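Local coordinates for glucoamylase (Thermoanaerobacterium thermosaccharolyticum, PDB 1LF6), which hydrolyses terminal alpha-1,4-linked glucose units of starch-like chains, probably one after another from non-reducing ends, and probably also isomaltose, at residues Pro600-Thr603 against Gly604-Gly607; Tyr468-Ala471 against Gln472-Glu476; Gly202-Lys205 against Val206-Met210; Asn111-Lys115 against Gly116-Ile120. One frame throughout, in Å; residues are numbered along the deposited sequence.

In the fold
Each of the four contacts is local, made within one continuous piece of chain. They follow in series, and none nests with or crosses another. From the N terminus, contact 4 comes first and closes the hairpin between strands 107-113 and 118-126. Contact 3 then closes the turn from strand 198-203 into helix 209-216. Both belong to the N-terminal beta sandwich, on its two different sheets, with nearest atoms about 10 Å apart. Contact 2 is the first turns of helix 468-489. Contact 1 is the start of helix 600-612, closer to the chain centre. These two lie in the helical GH15 barrel, their centres about 34 Å apart.

Contact 1. Residues Pro600-Thr603 against Gly604-Gly607; sequences PLLT and GERG
L601 and E605 meet across one turn at the start of helix 600-612. E605, G604 and T603 carry most of the contact. The backbone N of E605 donates to L601 O at 3.0 Å. The E605 side chain then runs back toward the preceding turn. Its CG lies beside the backbone N (chi1 -74°), and the chain is extended from there. This sets E605 CG 3.6 Å from L601 O. Further out, E605 slants across L602, and E605 OE2 lies 3.9 Å from L602 CD2. This is only a van der Waals touch. The charge of E605 is met by R436 in a salt bridge, and R436 also touches L602, so it links the two side chains. W654 and E658 of helix 653-668 touch E605 as well.

G604 brings only backbone to the turn, and its N donates to P600 O at 3.0 Å. T603 holds the next turn through its carbonyl, with G607 N 3.1 Å from T603 O. The T603 side chain points off the helix. Its OG1 bonds to P571 O and S572 OG of strand 570-573, and A623 and F627 of helix 618-627 pack against it. R606 N donates to L602 O, and its guanidinium leads away to a salt bridge with D560.

All eight residues are buried. The side chains of L602 and L601 are about 11 Å from those of E435 and E438, respectively, the likely proton acceptor and donor. The arrangement is an alpha helix with i to i+4 bonding, here one of the packed helices of the (alpha/alpha) barrel of GH15 glucoamylases.

Contact 2. Residues Tyr468-Ala471 against Gln472-Glu476; sequences YESA and QKYQE
This is a contact along one helix, between S470 and Y474 and their neighbours in the first turns of helix 468-489. It sits in the catalytic barrel, away from the likely catalytic glutamates. One side of the helix is packed and the other faces solvent. Y474 N donates to S470 O at 2.8 Å, almost in line with the C=O bond. The Y474 ring folds back over the same carbonyl, because its CG lies beside the backbone N (chi1 -66°). S470 O stands 3.1 Å above one face of the Y474 ring, off-centre toward the rim. S470 CB touches Y474 CE1 at 3.8 Å. Beyond the turn, Y474 OH bonds to D423 of helix 414-428, and S470 OG bonds to D467 just before the helix. Without the Y474 ring, as with an alanine here, D423 would probably lose its hydroxyl partner and a gap would open against A422 and I426. Next to this pair, Q475 N donates to A471 O at 3.1 Å. On the exposed side, Q472 NE2 makes a weak bond to E476 OE2 at 2.8 Å. The chemistry implies that main-chain bonds hold the turn, while the buried tyrosine ties it through D423 to helix 414-428.

Contact 3. Residues Gly202-Lys205 against Val206-Met210; sequences GYYK and VNDIM
Y203 O accepts from both V206 N and N207 N as the chain reverses, and K205 has a positive phi of 65° that completes a type II beta turn from Y203 to V206. The two donors come differently. V206 N, 2.9 Å from Y203 O, stands above the carbonyl plane, while N207 N, at 3.1 Å from the same oxygen, lies in it. The N207 side chain answers back. With its CG between the backbone N and the carbonyl carbon (chi1 47°), N207 OD1 takes the N-H of Y203 at 2.8 Å in a nearly straight bond (167°). So Y203 and N207 are joined in both directions. Their side chains lie side by side, and each has a further polar partner: Y203 OH meets R227 N, and N207 ND2 meets V23 O. Y203 CB also packs on V206 CB at 3.8 Å.

G202 fits close against the returning chain. A CB on it would run into N207 O. D208 CG likewise sits between its backbone N and carbonyl carbon, which places D208 OD2 3.0 Å from K205 N. The same oxygen bonds to T211 OG1 in the first turn of the helix. The K205 chain crosses the Y204 ring, with CG over its centre, and NZ goes on to a salt bridge with E28.

This is a tight turn from edge strand 198-203 of the N-terminal beta sandwich into helix 209-216, with D208 as the helix N-cap.

Contact 4. Residues Asn111-Lys115 against Gly116-Ile120; sequences NTDKK and GRYRI
A chi1 of 176° swings the D113 carboxylate away from its own N and toward R117, whose chain bends at chi3 (-54°). This brings the guanidinium slantwise across the carboxylate, their planes nearly parallel. D113 OD2 takes two N-H groups from R117. R117 N lies 2.9 Å from D113 OD2, on the anti lone pair of that oxygen. R117 NE is also 2.9 Å from D113 OD2, on the syn side. This salt bridge is bent and tilted from both planes, so R117 N makes the straighter bond. K115 runs alongside R117, its CD 3.3 Å above one face of the guanidinium. Their like charges stay at 4.1 Å, K115 NZ to R117 NH1. F85 adds a cation-pi contact to R117. A leucine here would probably leave the D113 carboxylate without its charge partner and take away the guanidinium face that K115 CD covers.

D113 CB sits over the Y118 ring, 3.4 Å from its centroid, in a CH-pi contact. The D113 carboxylate is nearly parallel to that ring (11°). On the face of T112 and R119, a water accepts from R119 NE and is 2.9 Å from T112 OG1. R119 NH2 goes on to E140.

N111 and I120 form a hydrogen-bonded antiparallel pair. D113 O takes G116 N at 2.8 Å across a type I turn. The whole is a beta hairpin of the N-terminal beta sandwich, its turn held by an aspartate-arginine pair.

Contact 1. Residues Pro600-Thr603 against Gly604-Gly607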
loop_
_atom_site.group_PDB
_atom_site.type_symbol
_atom_site.label_atom_id
_atom_site.label_comp_id
_atom_site.label_asym_id
_atom_site.label_seq_id
_atom_site.Cartn_x
_atom_site.Cartn_y
_atom_site.Cartn_z
ATOM N N PRO A 600 13.534 -1.757 1.239
ATOM C CA PRO A 600 13.793 -2.839 0.285
ATOM C C PRO A 600 13.640 -2.311 -1.146
ATOM O O PRO A 600 14.213 -2.857 -2.088
ATOM C CB PRO A 600 12.754 -3.908 0.660
ATOM C CG PRO A 600 11.812 -3.222 1.629
ATOM C CD PRO A 600 12.659 -2.209 2.332
ATOM N N LEU A 601 12.869 -1.237 -1.299
ATOM C CA LEU A 601 12.680 -0.615 -2.611
ATOM C C LEU A 601 14.051 -0.262 -3.187
ATOM O O LEU A 601 14.313 -0.490 -4.362
ATOM C CB LEU A 601 11.845 0.666 -2.484
ATOM C CG LEU A 601 11.819 1.628 -3.682
ATOM C CD1 LEU A 601 11.216 0.945 -4.903
ATOM C CD2 LEU A 601 11.013 2.869 -3.317
ATOM N N LEU A 602 14.922 0.296 -2.349
ATOM C CA LEU A 602 16.250 0.685 -2.790
ATOM C C LEU A 602 17.160 -0.513 -3.045
ATOM O O LEU A 602 18.160 -0.401 -3.755
ATOM C CB LEU A 602 16.875 1.650 -1.781
ATOM C CG LEU A 602 16.035 2.929 -1.669
ATOM C CD1 LEU A 602 16.673 3.895 -0.678
ATOM C CD2 LEU A 602 15.902 3.564 -3.058
ATOM N N THR A 603 16.820 -1.658 -2.463
ATOM C CA THR A 603 17.593 -2.876 -2.693
ATOM C C THR A 603 17.272 -3.287 -4.128
ATOM O O THR A 603 18.149 -3.692 -4.886
ATOM C CB THR A 603 17.163 -4.009 -1.738
ATOM O OG1 THR A 603 17.550 -3.676 -0.400
ATOM C CG2 THR A 603 17.824 -5.329 -2.147
ATOM N N GLY A 604 15.996 -3.173 -4.483
ATOM C CA GLY A 604 15.559 -3.510 -5.822
ATOM C C GLY A 604 16.159 -2.568 -6.850
ATOM O O GLY A 604 16.611 -3.004 -7.910
ATOM N N GLU A 605 16.171 -1.271 -6.545
ATOM C CA GLU A 605 16.735 -0.303 -7.482
ATOM C C GLU A 605 18.227 -0.540 -7.706
ATOM O O GLU A 605 18.713 -0.360 -8.821
ATOM C CB GLU A 605 16.483 1.137 -7.010
ATOM C CG GLU A 605 15.035 1.594 -7.201
ATOM C CD GLU A 605 14.863 3.103 -7.120
ATOM O OE1 GLU A 605 13.711 3.572 -7.187
ATOM O OE2 GLU A 605 15.874 3.825 -6.997
ATOM N N ARG A 606 18.950 -0.945 -6.660
ATOM C CA ARG A 606 20.377 -1.222 -6.809
ATOM C C ARG A 606 20.553 -2.447 -7.699
ATOM O O ARG A 606 21.473 -2.512 -8.517
ATOM C CB ARG A 606 21.048 -1.492 -5.455
ATOM C CG ARG A 606 22.446 -2.092 -5.592
ATOM C CD ARG A 606 23.437 -1.141 -6.294
ATOM N NE ARG A 606 23.958 -0.160 -5.354
ATOM C CZ ARG A 606 25.216 -0.115 -4.931
ATOM N NH1 ARG A 606 25.579 0.816 -4.067
ATOM N NH2 ARG A 606 26.118 -0.970 -5.386
ATOM N N GLY A 607 19.673 -3.427 -7.517
ATOM C CA GLY A 607 19.736 -4.635 -8.317
ATOM C C GLY A 607 19.551 -4.290 -9.780
ATOM O O GLY A 607 20.222 -4.841 -10.650
#

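Contact 2. Residues Tyr468-Ala471 against Gln472-Glu476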
loop_
_atom_site.group_PDB
_atom_site.type_symbol
_atom_site.label_atom_id
_atom_site.label_comp_id
_atom_site.label_asym_id
_atom_site.label_seq_id
_atom_site.Cartn_x
_atom_site.Cartn_y
_atom_site.Cartn_z
ATOM N N TYR A 468 6.984 18.639 -35.724
ATOM C CA TYR A 468 8.432 18.776 -35.746
ATOM C C TYR A 468 8.964 19.991 -34.997
ATOM O O TYR A 468 10.073 19.954 -34.463
ATOM C CB TYR A 468 8.921 18.783 -37.192
ATOM C CG TYR A 468 8.378 17.620 -37.991
ATOM C CD1 TYR A 468 7.146 17.709 -38.638
ATOM C CD2 TYR A 468 9.076 16.416 -38.065
ATOM C CE1 TYR A 468 6.622 16.626 -39.338
ATOM C CE2 TYR A 468 8.560 15.325 -38.760
ATOM C CZ TYR A 468 7.334 15.436 -39.394
ATOM O OH TYR A 468 6.826 14.359 -40.083
ATOM N N GLU A 469 8.183 21.064 -34.956
ATOM C CA GLU A 469 8.606 22.265 -34.246
ATOM C C GLU A 469 8.765 21.960 -32.758
ATOM O O GLU A 469 9.789 22.278 -32.155
ATOM C CB GLU A 469 7.589 23.392 -34.433
ATOM C CG GLU A 469 7.552 23.975 -35.839
ATOM C CD GLU A 469 6.647 25.194 -35.938
ATOM O OE1 GLU A 469 6.559 25.781 -37.039
ATOM O OE2 GLU A 469 6.026 25.563 -34.917
ATOM N N SER A 470 7.748 21.344 -32.167
ATOM C CA SER A 470 7.796 20.996 -30.752
ATOM C C SER A 470 8.862 19.931 -30.512
ATOM O O SER A 470 9.591 19.980 -29.522
ATOM C CB SER A 470 6.431 20.478 -30.283
ATOM O OG SER A 470 5.450 21.502 -30.322
ATOM N N ALA A 471 8.945 18.968 -31.423
ATOM C CA ALA A 471 9.919 17.893 -31.311
ATOM C C ALA A 471 11.326 18.454 -31.129
ATOM O O ALA A 471 12.039 18.068 -30.205
ATOM C CB ALA A 471 9.865 17.014 -32.547
ATOM N N GLN A 472 11.719 19.367 -32.013
ATOM C CA GLN A 472 13.040 19.979 -31.946
ATOM C C GLN A 472 13.233 20.744 -30.640
ATOM O O GLN A 472 14.285 20.666 -30.006
ATOM C CB GLN A 472 13.241 20.935 -33.120
ATOM C CG GLN A 472 14.619 21.561 -33.147
ATOM C CD GLN A 472 14.759 22.619 -34.214
ATOM O OE1 GLN A 472 14.627 22.340 -35.405
ATOM N NE2 GLN A 472 15.028 23.849 -33.791
ATOM N N LYS A 473 12.208 21.489 -30.248
ATOM C CA LYS A 473 12.234 22.277 -29.019
ATOM C C LYS A 473 12.462 21.397 -27.782
ATOM O O LYS A 473 13.306 21.697 -26.935
ATOM C CB LYS A 473 10.908 23.028 -28.885
ATOM C CG LYS A 473 10.779 23.889 -27.645
ATOM C CD LYS A 473 9.435 24.619 -27.645
ATOM C CE LYS A 473 9.244 25.439 -26.384
ATOM N NZ LYS A 473 10.363 26.401 -26.173
ATOM N N TYR A 474 11.700 20.314 -27.690
ATOM C CA TYR A 474 11.802 19.389 -26.574
ATOM C C TYR A 474 13.183 18.747 -26.489
ATOM O O TYR A 474 13.812 18.767 -25.434
ATOM C CB TYR A 474 10.730 18.305 -26.701
ATOM C CG TYR A 474 9.315 18.817 -26.559
ATOM C CD1 TYR A 474 8.245 18.123 -27.113
ATOM C CD2 TYR A 474 9.042 20.000 -25.865
ATOM C CE1 TYR A 474 6.937 18.590 -26.988
ATOM C CE2 TYR A 474 7.733 20.476 -25.734
ATOM C CZ TYR A 474 6.687 19.762 -26.303
ATOM O OH TYR A 474 5.394 20.236 -26.199
ATOM N N GLN A 475 13.657 18.188 -27.600
ATOM C CA GLN A 475 14.965 17.540 -27.621
ATOM C C GLN A 475 16.120 18.472 -27.311
ATOM O O GLN A 475 17.053 18.087 -26.611
ATOM C CB GLN A 475 15.220 16.865 -28.964
ATOM C CG GLN A 475 14.641 15.472 -29.059
ATOM C CD GLN A 475 15.212 14.489 -28.038
ATOM O OE1 GLN A 475 14.745 13.359 -27.945
ATOM N NE2 GLN A 475 16.219 14.912 -27.274
ATOM N N GLU A 476 16.068 19.689 -27.842
ATOM C CA GLU A 476 17.124 20.663 -27.585
ATOM C C GLU A 476 17.220 20.937 -26.088
ATOM O O GLU A 476 18.314 21.030 -25.532
ATOM C CB GLU A 476 16.840 21.969 -28.330
ATOM C CG GLU A 476 17.523 22.071 -29.684
ATOM C CD GLU A 476 17.139 23.332 -30.441
ATOM O OE1 GLU A 476 17.241 24.430 -29.857
ATOM O OE2 GLU A 476 16.738 23.225 -31.620
#

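Contact 3. Residues Gly202-Lys205 against Val206-Met210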
loop_
_atom_site.group_PDB
_atom_site.type_symbol
_atom_site.label_atom_id
_atom_site.label_comp_id
_atom_site.label_asym_id
_atom_site.label_seq_id
_atom_site.Cartn_x
_atom_site.Cartn_y
_atom_site.Cartn_z
ATOM N N GLY A 202 -21.365 -1.515 22.737
ATOM C CA GLY A 202 -20.919 -0.611 23.781
ATOM C C GLY A 202 -19.894 0.418 23.339
ATOM O O GLY A 202 -19.449 0.418 22.194
ATOM N N TYR A 203 -19.522 1.298 24.263
ATOM C CA TYR A 203 -18.553 2.349 23.989
ATOM C C TYR A 203 -17.131 1.915 24.304
ATOM O O TYR A 203 -16.869 1.331 25.356
ATOM C CB TYR A 203 -18.920 3.599 24.788
ATOM C CG TYR A 203 -20.199 4.226 24.301
ATOM C CD1 TYR A 203 -20.275 4.785 23.026
ATOM C CD2 TYR A 203 -21.348 4.232 25.094
ATOM C CE1 TYR A 203 -21.457 5.330 22.550
ATOM C CE2 TYR A 203 -22.539 4.778 24.624
ATOM C CZ TYR A 203 -22.586 5.323 23.351
ATOM O OH TYR A 203 -23.757 5.850 22.865
ATOM N N TYR A 204 -16.219 2.209 23.380
ATOM C CA TYR A 204 -14.811 1.839 23.514
ATOM C C TYR A 204 -14.188 2.268 24.841
ATOM O O TYR A 204 -14.211 3.445 25.202
ATOM C CB TYR A 204 -14.009 2.425 22.343
ATOM C CG TYR A 204 -12.542 2.056 22.347
ATOM C CD1 TYR A 204 -12.136 0.731 22.491
ATOM C CD2 TYR A 204 -11.557 3.033 22.202
ATOM C CE1 TYR A 204 -10.787 0.383 22.491
ATOM C CE2 TYR A 204 -10.202 2.698 22.199
ATOM C CZ TYR A 204 -9.827 1.369 22.345
ATOM O OH TYR A 204 -8.494 1.027 22.347
ATOM N N LYS A 205 -13.623 1.292 25.551
ATOM C CA LYS A 205 -12.976 1.505 26.844
ATOM C C LYS A 205 -13.921 1.949 27.957
ATOM O O LYS A 205 -13.478 2.401 29.014
ATOM C CB LYS A 205 -11.826 2.509 26.711
ATOM C CG LYS A 205 -10.604 1.941 26.011
ATOM C CD LYS A 205 -9.459 2.940 25.967
ATOM C CE LYS A 205 -8.232 2.337 25.299
ATOM N NZ LYS A 205 -7.105 3.307 25.196
ATOM N N VAL A 206 -15.222 1.815 27.723
ATOM C CA VAL A 206 -16.217 2.191 28.722
ATOM C C VAL A 206 -17.025 0.958 29.112
ATOM O O VAL A 206 -16.888 0.440 30.220
ATOM C CB VAL A 206 -17.176 3.272 28.184
ATOM C CG1 VAL A 206 -18.160 3.679 29.271
ATOM C CG2 VAL A 206 -16.382 4.479 27.711
ATOM N N ASN A 207 -17.866 0.493 28.194
ATOM C CA ASN A 207 -18.680 -0.691 28.434
ATOM C C ASN A 207 -18.739 -1.579 27.196
ATOM O O ASN A 207 -19.757 -2.214 26.919
ATOM C CB ASN A 207 -20.096 -0.298 28.864
ATOM C CG ASN A 207 -20.694 0.787 27.992
ATOM O OD1 ASN A 207 -20.624 0.726 26.763
ATOM N ND2 ASN A 207 -21.299 1.783 28.626
ATOM N N ASP A 208 -17.638 -1.613 26.453
ATOM C CA ASP A 208 -17.544 -2.433 25.253
ATOM C C ASP A 208 -17.326 -3.888 25.657
ATOM O O ASP A 208 -16.997 -4.181 26.807
ATOM C CB ASP A 208 -16.382 -1.961 24.376
ATOM C CG ASP A 208 -15.079 -1.852 25.145
ATOM O OD1 ASP A 208 -14.069 -2.408 24.677
ATOM O OD2 ASP A 208 -15.068 -1.204 26.212
ATOM N N ILE A 209 -17.496 -4.793 24.701
ATOM C CA ILE A 209 -17.343 -6.219 24.956
ATOM C C ILE A 209 -16.001 -6.556 25.625
ATOM O O ILE A 209 -15.957 -7.347 26.569
ATOM C CB ILE A 209 -17.523 -7.021 23.624
ATOM C CG1 ILE A 209 -18.174 -8.381 23.904
ATOM C CG2 ILE A 209 -16.196 -7.171 22.905
ATOM C CD1 ILE A 209 -17.366 -9.315 24.770
ATOM N N MET A 210 -14.917 -5.942 25.160
ATOM C CA MET A 210 -13.589 -6.201 25.720
ATOM C C MET A 210 -13.506 -5.815 27.195
ATOM O O MET A 210 -12.955 -6.557 28.005
ATOM C CB MET A 210 -12.525 -5.430 24.928
ATOM C CG MET A 210 -11.086 -5.710 25.348
ATOM S SD MET A 210 -10.522 -7.378 24.929
ATOM C CE MET A 210 -10.642 -8.193 26.499
#

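Contact 4. Residues Asn111-Lys115 against Gly116-Ile120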
loop_
_atom_site.group_PDB
_atom_site.type_symbol
_atom_site.label_atom_id
_atom_site.label_comp_id
_atom_site.label_asym_id
_atom_site.label_seq_id
_atom_site.Cartn_x
_atom_site.Cartn_y
_atom_site.Cartn_z
ATOM N N ASN A 111 -4.314 -19.118 14.306
ATOM C CA ASN A 111 -3.855 -18.425 15.505
ATOM C C ASN A 111 -3.811 -19.394 16.673
ATOM O O ASN A 111 -4.842 -19.932 17.087
ATOM C CB ASN A 111 -4.780 -17.248 15.827
ATOM C CG ASN A 111 -4.882 -16.262 14.678
ATOM O OD1 ASN A 111 -3.973 -16.158 13.858
ATOM N ND2 ASN A 111 -5.984 -15.526 14.621
ATOM N N THR A 112 -2.609 -19.614 17.193
ATOM C CA THR A 112 -2.408 -20.531 18.304
ATOM C C THR A 112 -2.085 -19.801 19.598
ATOM O O THR A 112 -1.055 -19.132 19.708
ATOM C CB THR A 112 -1.261 -21.521 18.008
ATOM O OG1 THR A 112 -1.560 -22.256 16.816
ATOM C CG2 THR A 112 -1.087 -22.497 19.157
ATOM N N ASP A 113 -2.980 -19.939 20.570
ATOM C CA ASP A 113 -2.825 -19.321 21.884
ATOM C C ASP A 113 -1.400 -19.492 22.395
ATOM O O ASP A 113 -0.854 -20.591 22.363
ATOM C CB ASP A 113 -3.815 -19.957 22.864
ATOM C CG ASP A 113 -3.655 -19.442 24.284
ATOM O OD1 ASP A 113 -3.383 -18.236 24.459
ATOM O OD2 ASP A 113 -3.822 -20.245 25.229
ATOM N N LYS A 114 -0.796 -18.401 22.851
ATOM C CA LYS A 114 0.567 -18.446 23.369
ATOM C C LYS A 114 0.675 -19.397 24.558
ATOM O O LYS A 114 1.752 -19.916 24.856
ATOM C CB LYS A 114 1.023 -17.048 23.794
ATOM C CG LYS A 114 1.219 -16.069 22.648
ATOM C CD LYS A 114 1.685 -14.717 23.171
ATOM C CE LYS A 114 1.897 -13.723 22.043
ATOM N NZ LYS A 114 2.268 -12.382 22.575
ATOM N N LYS A 115 -0.445 -19.620 25.237
ATOM C CA LYS A 115 -0.464 -20.515 26.387
ATOM C C LYS A 115 -0.947 -21.908 25.992
ATOM O O LYS A 115 -1.162 -22.772 26.843
ATOM C CB LYS A 115 -1.343 -19.920 27.489
ATOM C CG LYS A 115 -0.794 -18.605 28.023
ATOM C CD LYS A 115 -1.744 -17.945 29.006
ATOM C CE LYS A 115 -1.178 -16.628 29.518
ATOM N NZ LYS A 115 -2.124 -15.931 30.432
ATOM N N GLY A 116 -1.107 -22.112 24.687
ATOM C CA GLY A 116 -1.533 -23.395 24.157
ATOM C C GLY A 116 -2.845 -23.954 24.665
ATOM O O GLY A 116 -2.971 -25.164 24.859
ATOM N N ARG A 117 -3.831 -23.087 24.868
ATOM C CA ARG A 117 -5.129 -23.530 25.355
ATOM C C ARG A 117 -6.136 -23.650 24.218
ATOM O O ARG A 117 -7.007 -24.520 24.242
ATOM C CB ARG A 117 -5.646 -22.556 26.418
ATOM C CG ARG A 117 -4.723 -22.443 27.626
ATOM C CD ARG A 117 -5.106 -21.295 28.543
ATOM N NE ARG A 117 -5.192 -20.028 27.818
ATOM C CZ ARG A 117 -5.135 -18.829 28.389
ATOM N NH1 ARG A 117 -4.985 -18.719 29.702
ATOM N NH2 ARG A 117 -5.238 -17.738 27.645
ATOM N N TYR A 118 -6.011 -22.783 23.219
ATOM C CA TYR A 118 -6.928 -22.808 22.088
ATOM C C TYR A 118 -6.233 -22.554 20.754
ATOM O O TYR A 118 -5.038 -22.259 20.698
ATOM C CB TYR A 118 -8.031 -21.762 22.274
ATOM C CG TYR A 118 -7.516 -20.341 22.262
ATOM C CD1 TYR A 118 -7.084 -19.722 23.436
ATOM C CD2 TYR A 118 -7.413 -19.630 21.066
ATOM C CE1 TYR A 118 -6.562 -18.426 23.417
ATOM C CE2 TYR A 118 -6.890 -18.338 21.035
ATOM C CZ TYR A 118 -6.465 -17.744 22.214
ATOM O OH TYR A 118 -5.932 -16.476 22.183
ATOM N N ARG A 119 -7.010 -22.668 19.682
ATOM C CA ARG A 119 -6.521 -22.443 18.330
ATOM C C ARG A 119 -7.702 -22.012 17.477
ATOM O O ARG A 119 -8.761 -22.637 17.507
ATOM C CB ARG A 119 -5.919 -23.725 17.752
ATOM C CG ARG A 119 -5.381 -23.573 16.334
ATOM C CD ARG A 119 -5.219 -24.926 15.675
ATOM N NE ARG A 119 -4.224 -25.745 16.356
ATOM C CZ ARG A 119 -4.196 -27.073 16.312
ATOM N NH1 ARG A 119 -3.250 -27.736 16.961
ATOM N NH2 ARG A 119 -5.122 -27.735 15.630
ATOM N N ILE A 120 -7.526 -20.933 16.727
ATOM C CA ILE A 120 -8.587 -20.442 15.860
ATOM C C ILE A 120 -8.083 -20.429 14.422
ATOM O O ILE A 120 -7.015 -19.886 14.135
ATOM C CB ILE A 120 -9.028 -19.012 16.258
ATOM C CG1 ILE A 120 -9.548 -19.006 17.699
ATOM C CG2 ILE A 120 -10.112 -18.519 15.310
ATOM C CD1 ILE A 120 -10.028 -17.645 18.182
HETATM O O HOH W 1 -1.720 -25.133 16.611
#